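Beta-xylosidase (Uncultured organism, PDB 4MLG) probably hydrolyses xylo-oligosaccharides, releasing xylose as a beta-xylosidase of glycoside hydrolase family 43. Local coordinates at residues G152-G157 with K218-E223; G157-Y162 with P179-K184. All coordinates share one frame; numbering follows the deposited sequence.

Contact 1. Residues G152-G157 with K218-E223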
loop_
_atom_site.group_PDB
_atom_site.type_symbol
_atom_site.label_atom_id
_atom_site.label_comp_id
_atom_site.label_asym_id
_atom_site.label_seq_id
_atom_site.Cartn_x
_atom_site.Cartn_y
_atom_site.Cartn_z
ATOM N N GLY A 152 5.624 -6.241 12.987
ATOM C CA GLY A 152 6.768 -5.364 12.827
ATOM C C GLY A 152 8.028 -6.136 12.483
ATOM O O GLY A 152 8.167 -7.309 12.837
ATOM N N GLY A 153 8.949 -5.475 11.790
ATOM C CA GLY A 153 10.214 -6.082 11.417
ATOM C C GLY A 153 11.140 -5.092 10.737
ATOM O O GLY A 153 10.763 -4.457 9.755
ATOM N N LEU A 154 12.359 -4.963 11.254
ATOM C CA LEU A 154 13.322 -4.005 10.715
ATOM C C LEU A 154 13.854 -4.384 9.336
ATOM O O LEU A 154 13.738 -5.531 8.904
ATOM C CB LEU A 154 14.498 -3.819 11.678
ATOM C CG LEU A 154 14.213 -3.051 12.968
ATOM C CD1 LEU A 154 15.500 -2.816 13.748
ATOM C CD2 LEU A 154 13.513 -1.735 12.661
ATOM N N TRP A 155 14.427 -3.393 8.657
ATOM C CA TRP A 155 15.135 -3.587 7.391
ATOM C C TRP A 155 14.243 -4.134 6.275
ATOM O O TRP A 155 13.493 -3.385 5.649
ATOM C CB TRP A 155 16.371 -4.473 7.594
ATOM C CG TRP A 155 17.366 -3.904 8.572
ATOM C CD1 TRP A 155 17.282 -2.711 9.234
ATOM C CD2 TRP A 155 18.594 -4.510 8.995
ATOM N NE1 TRP A 155 18.379 -2.539 10.041
ATOM C CE2 TRP A 155 19.201 -3.628 9.913
ATOM C CE3 TRP A 155 19.241 -5.711 8.688
ATOM C CZ2 TRP A 155 20.422 -3.910 10.526
ATOM C CZ3 TRP A 155 20.453 -5.989 9.297
ATOM C CH2 TRP A 155 21.030 -5.092 10.205
ATOM N N GLY A 156 14.332 -5.437 6.030
ATOM C CA GLY A 156 13.546 -6.075 4.989
ATOM C C GLY A 156 12.061 -6.063 5.295
ATOM O O GLY A 156 11.230 -6.226 4.399
ATOM N N GLY A 157 11.729 -5.861 6.567
ATOM C CA GLY A 157 10.345 -5.839 7.005
ATOM C C GLY A 157 9.663 -4.499 6.796
ATOM O O GLY A 157 8.470 -4.358 7.061
ATOM N N LYS A 218 21.435 -5.400 21.121
ATOM C CA LYS A 218 21.357 -6.686 21.806
ATOM C C LYS A 218 20.036 -6.855 22.553
ATOM O O LYS A 218 19.720 -7.942 23.033
ATOM C CB LYS A 218 22.547 -6.867 22.753
ATOM C CG LYS A 218 23.694 -7.660 22.142
ATOM C CD LYS A 218 24.944 -7.629 23.009
ATOM C CE LYS A 218 25.769 -6.380 22.746
ATOM N NZ LYS A 218 27.092 -6.439 23.428
ATOM N N ARG A 219 19.266 -5.775 22.636
ATOM C CA ARG A 219 17.988 -5.791 23.342
ATOM C C ARG A 219 16.878 -5.178 22.491
ATOM O O ARG A 219 15.704 -5.502 22.665
ATOM C CB ARG A 219 18.109 -5.042 24.672
ATOM C CG ARG A 219 19.125 -5.644 25.631
ATOM C CD ARG A 219 19.737 -4.581 26.527
ATOM N NE ARG A 219 18.849 -4.176 27.612
ATOM C CZ ARG A 219 19.020 -3.079 28.342
ATOM N NH1 ARG A 219 20.038 -2.268 28.090
ATOM N NH2 ARG A 219 18.170 -2.785 29.314
ATOM N N ARG A 220 17.264 -4.296 21.573
ATOM C CA ARG A 220 16.327 -3.612 20.681
ATOM C C ARG A 220 15.525 -4.591 19.825
ATOM O O ARG A 220 16.055 -5.598 19.363
ATOM C CB ARG A 220 17.091 -2.627 19.788
ATOM C CG ARG A 220 16.400 -2.269 18.484
ATOM C CD ARG A 220 17.305 -2.541 17.296
ATOM N NE ARG A 220 17.682 -3.949 17.214
ATOM C CZ ARG A 220 18.483 -4.457 16.284
ATOM N NH1 ARG A 220 18.999 -3.673 15.347
ATOM N NH2 ARG A 220 18.770 -5.750 16.291
ATOM N N PHE A 221 14.244 -4.292 19.624
ATOM C CA PHE A 221 13.385 -5.130 18.795
ATOM C C PHE A 221 13.818 -5.112 17.331
ATOM O O PHE A 221 14.120 -4.054 16.777
ATOM C CB PHE A 221 11.927 -4.681 18.906
ATOM C CG PHE A 221 10.992 -5.440 18.007
ATOM C CD1 PHE A 221 10.511 -6.687 18.380
ATOM C CD2 PHE A 221 10.594 -4.911 16.790
ATOM C CE1 PHE A 221 9.651 -7.392 17.553
ATOM C CE2 PHE A 221 9.735 -5.610 15.957
ATOM C CZ PHE A 221 9.263 -6.852 16.340
ATOM N N PHE A 222 13.839 -6.288 16.712
ATOM C CA PHE A 222 14.148 -6.405 15.292
ATOM C C PHE A 222 12.979 -7.045 14.548
ATOM O O PHE A 222 12.457 -6.468 13.597
ATOM C CB PHE A 222 15.428 -7.220 15.075
ATOM C CG PHE A 222 15.942 -7.186 13.658
ATOM C CD1 PHE A 222 16.839 -6.208 13.253
ATOM C CD2 PHE A 222 15.530 -8.131 12.731
ATOM C CE1 PHE A 222 17.313 -6.173 11.950
ATOM C CE2 PHE A 222 15.999 -8.103 11.427
ATOM C CZ PHE A 222 16.890 -7.122 11.036
ATOM N N GLU A 223 12.571 -8.234 14.989
ATOM C CA GLU A 223 11.474 -8.962 14.354
ATOM C C GLU A 223 11.000 -10.124 15.224
ATOM O O GLU A 223 11.404 -10.248 16.380
ATOM C CB GLU A 223 11.904 -9.500 12.986
ATOM C CG GLU A 223 12.984 -10.568 13.064
ATOM C CD GLU A 223 13.324 -11.163 11.714
ATOM O OE1 GLU A 223 12.920 -10.580 10.686
ATOM O OE2 GLU A 223 13.995 -12.217 11.684
#
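G153 and L154 meet F222 and E223 where two loops cross almost at right angles, their touching parts running 99° apart. A single backbone hydrogen bond joins them, L154 N to F222 O at 2.8 Å, and it is nearly straight. G153 CA packs close to the same carbonyl oxygen. G152 has a backbone conformation in which any side chain would press on the carbonyl before it, and its own carbonyl O lies near the plane of the F221 ring, 3.7 Å from CZ. F222, L154 and W155 carry most of the side-chain contact. With CG anti to the backbone nitrogen (chi1 -170°), F222 puts its ring between L154 and W155, which meet it in different ways. L154 comes over the face, its CB 3.9 Å from the ring centroid in a CH-pi contact, while its CD1 reaches 3.6 Å to F221 O. W155 instead receives the ring's edge: CE1 and CZ of F222 bear on the six-membered ring in a T-shaped pair, centroids 5.0 Å apart and planes at 85°. R220 NH1 comes obliquely within 3.9 Å of L154 CD1, and NH2 of the same guanidinium forms a salt bridge to D242. A serine in place of F222 would probably leave the face of W155 without its edge partner and L154 CB without its ring, opening a gap between the loops. Beyond the contact, F222 and E223 both face S239 in a classic beta bulge at the start of strand 223-230, which pairs with strand 233-239, while G152 continues directly from strand 147-151. The loops thus bridge successive propeller blades.

Contact 2. Residues G157-Y162 with P179-K184; sequences GQLQRY and PALCPK
L181 rests its CD1 on Q160, 3.6 Å from CA and 3.9 Å from CB, so that a methyl meets the backbone and the root of the side chain, while a bend at chi2 takes the Q160 amide to W155 O. L159 completes the apolar group: its CG stands 4.5 Å from the same L181 CD1, and its own CD1 4.4 Å from K184 CG. A methyl also meets a carbonyl: with CG anti to the backbone nitrogen (chi1 -176°), L159 is directed at the facing segment, and its CD2 lies 3.9 Å from C182 O. No hydrogen bond crosses between the segments, and the polar ends are secured by others: Q160 NE2 bonds to W155 O and to E169 of the second subunit, and K184 NZ forms a salt bridge with D201. Within 157-162 a 3-10 turn is braced by R161 N to Q158 O, 3.1 Å, and R161 pairs with E169 of the second subunit. Strands 147-151 and 184-188 are antiparallel neighbours in one blade, and here the long loop between them folds back on its own end, as part of the five-bladed beta-propeller of family 43.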
loop_
_atom_site.group_PDB
_atom_site.type_symbol
_atom_site.label_atom_id
_atom_site.label_comp_id
_atom_site.label_asym_id
_atom_site.label_seq_id
_atom_site.Cartn_x
_atom_site.Cartn_y
_atom_site.Cartn_z
ATOM N N GLY A 157 11.729 -5.861 6.567
ATOM C CA GLY A 157 10.345 -5.839 7.005
ATOM C C GLY A 157 9.663 -4.499 6.796
ATOM O O GLY A 157 8.470 -4.358 7.061
ATOM N N GLN A 158 10.433 -3.516 6.337
ATOM C CA GLN A 158 9.906 -2.208 5.948
ATOM C C GLN A 158 9.267 -1.421 7.092
ATOM O O GLN A 158 8.539 -0.459 6.849
ATOM C CB GLN A 158 8.907 -2.350 4.790
ATOM C CG GLN A 158 9.464 -3.064 3.570
ATOM C CD GLN A 158 8.394 -3.386 2.545
ATOM O OE1 GLN A 158 7.203 -3.195 2.793
ATOM N NE2 GLN A 158 8.814 -3.878 1.386
ATOM N N LEU A 159 9.546 -1.819 8.330
ATOM C CA LEU A 159 8.968 -1.147 9.492
ATOM C C LEU A 159 9.474 0.286 9.620
ATOM O O LEU A 159 8.779 1.154 10.145
ATOM C CB LEU A 159 9.272 -1.930 10.773
ATOM C CG LEU A 159 8.668 -1.433 12.088
ATOM C CD1 LEU A 159 7.149 -1.502 12.052
ATOM C CD2 LEU A 159 9.214 -2.233 13.261
ATOM N N GLN A 160 10.685 0.533 9.129
ATOM C CA GLN A 160 11.288 1.860 9.215
ATOM C C GLN A 160 10.702 2.836 8.199
ATOM O O GLN A 160 10.929 4.042 8.287
ATOM C CB GLN A 160 12.813 1.787 9.069
ATOM C CG GLN A 160 13.306 1.245 7.735
ATOM C CD GLN A 160 13.225 -0.265 7.648
ATOM O OE1 GLN A 160 12.916 -0.940 8.631
ATOM N NE2 GLN A 160 13.500 -0.806 6.467
ATOM N N ARG A 161 9.947 2.314 7.237
ATOM C CA ARG A 161 9.304 3.160 6.239
ATOM C C ARG A 161 8.105 3.901 6.824
ATOM O O ARG A 161 7.573 4.824 6.204
ATOM C CB ARG A 161 8.852 2.328 5.037
ATOM C CG ARG A 161 9.980 1.695 4.238
ATOM C CD ARG A 161 9.423 0.900 3.066
ATOM N NE ARG A 161 10.470 0.355 2.208
ATOM C CZ ARG A 161 10.235 -0.366 1.115
ATOM N NH1 ARG A 161 8.987 -0.627 0.750
ATOM N NH2 ARG A 161 11.244 -0.824 0.388
ATOM N N TYR A 162 7.684 3.500 8.019
ATOM C CA TYR A 162 6.467 4.037 8.617
ATOM C C TYR A 162 6.713 4.739 9.951
ATOM O O TYR A 162 7.515 4.289 10.769
ATOM C CB TYR A 162 5.432 2.921 8.809
ATOM C CG TYR A 162 5.110 2.149 7.547
ATOM C CD1 TYR A 162 4.037 2.509 6.742
ATOM C CD2 TYR A 162 5.877 1.057 7.165
ATOM C CE1 TYR A 162 3.742 1.805 5.589
ATOM C CE2 TYR A 162 5.589 0.347 6.016
ATOM C CZ TYR A 162 4.521 0.725 5.232
ATOM O OH TYR A 162 4.234 0.018 4.088
ATOM N N PRO A 179 15.687 6.735 20.462
ATOM C CA PRO A 179 14.828 5.603 20.820
ATOM C C PRO A 179 14.580 4.683 19.629
ATOM O O PRO A 179 14.191 5.152 18.560
ATOM C CB PRO A 179 13.521 6.275 21.257
ATOM C CG PRO A 179 13.565 7.640 20.653
ATOM C CD PRO A 179 15.007 8.027 20.650
ATOM N N ALA A 180 14.814 3.389 19.816
ATOM C CA ALA A 180 14.630 2.417 18.744
ATOM C C ALA A 180 13.160 2.278 18.378
ATOM O O ALA A 180 12.280 2.586 19.182
ATOM C CB ALA A 180 15.198 1.071 19.151
ATOM N N LEU A 181 12.899 1.817 17.160
ATOM C CA LEU A 181 11.533 1.569 16.719
ATOM C C LEU A 181 10.894 0.468 17.558
ATOM O O LEU A 181 11.554 -0.497 17.941
ATOM C CB LEU A 181 11.499 1.188 15.238
ATOM C CG LEU A 181 11.825 2.299 14.241
ATOM C CD1 LEU A 181 11.671 1.793 12.819
ATOM C CD2 LEU A 181 10.933 3.504 14.481
ATOM N N CYS A 182 9.607 0.625 17.843
ATOM C CA CYS A 182 8.878 -0.349 18.642
ATOM C C CYS A 182 8.079 -1.276 17.741
ATOM O O CYS A 182 7.683 -0.888 16.641
ATOM C CB CYS A 182 7.927 0.363 19.607
ATOM S SG CYS A 182 8.701 1.619 20.649
ATOM N N PRO A 183 7.841 -2.514 18.200
ATOM C CA PRO A 183 6.898 -3.387 17.497
ATOM C C PRO A 183 5.490 -2.815 17.628
ATOM O O PRO A 183 5.245 -2.004 18.519
ATOM C CB PRO A 183 7.014 -4.712 18.258
ATOM C CG PRO A 183 7.512 -4.331 19.609
ATOM C CD PRO A 183 8.434 -3.174 19.377
ATOM N N LYS A 184 4.580 -3.222 16.751
ATOM C CA LYS A 184 3.241 -2.651 16.749
ATOM C C LYS A 184 2.205 -3.607 17.324
ATOM O O LYS A 184 2.328 -4.824 17.195
ATOM C CB LYS A 184 2.842 -2.231 15.334
ATOM C CG LYS A 184 3.698 -1.118 14.755
ATOM C CD LYS A 184 3.563 0.153 15.577
ATOM C CE LYS A 184 4.439 1.265 15.028
ATOM N NZ LYS A 184 4.284 2.520 15.816
#

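Contact 2 is nested inside the chain loop that contact 1 closes, and the two share G157, their centres about 7 Å apart. G153 O lies 3.2 Å from L159 N and W155 O 2.7 Å from Q160 NE2, both probable hydrogen bonds tying the two together. R220 CG also packs on A180 CB at 3.6 Å. Contact 1 is nearer the calcium ion, at the site formed by D85 and H274: the side chain of E223 is about 9 Å from it, that of L159 about 14 Å. The side chain of E223 is also about 3 Å from a sulfate ion, probably from the crystallisation liquor, consistent with contact 1 lying beside the substrate pocket.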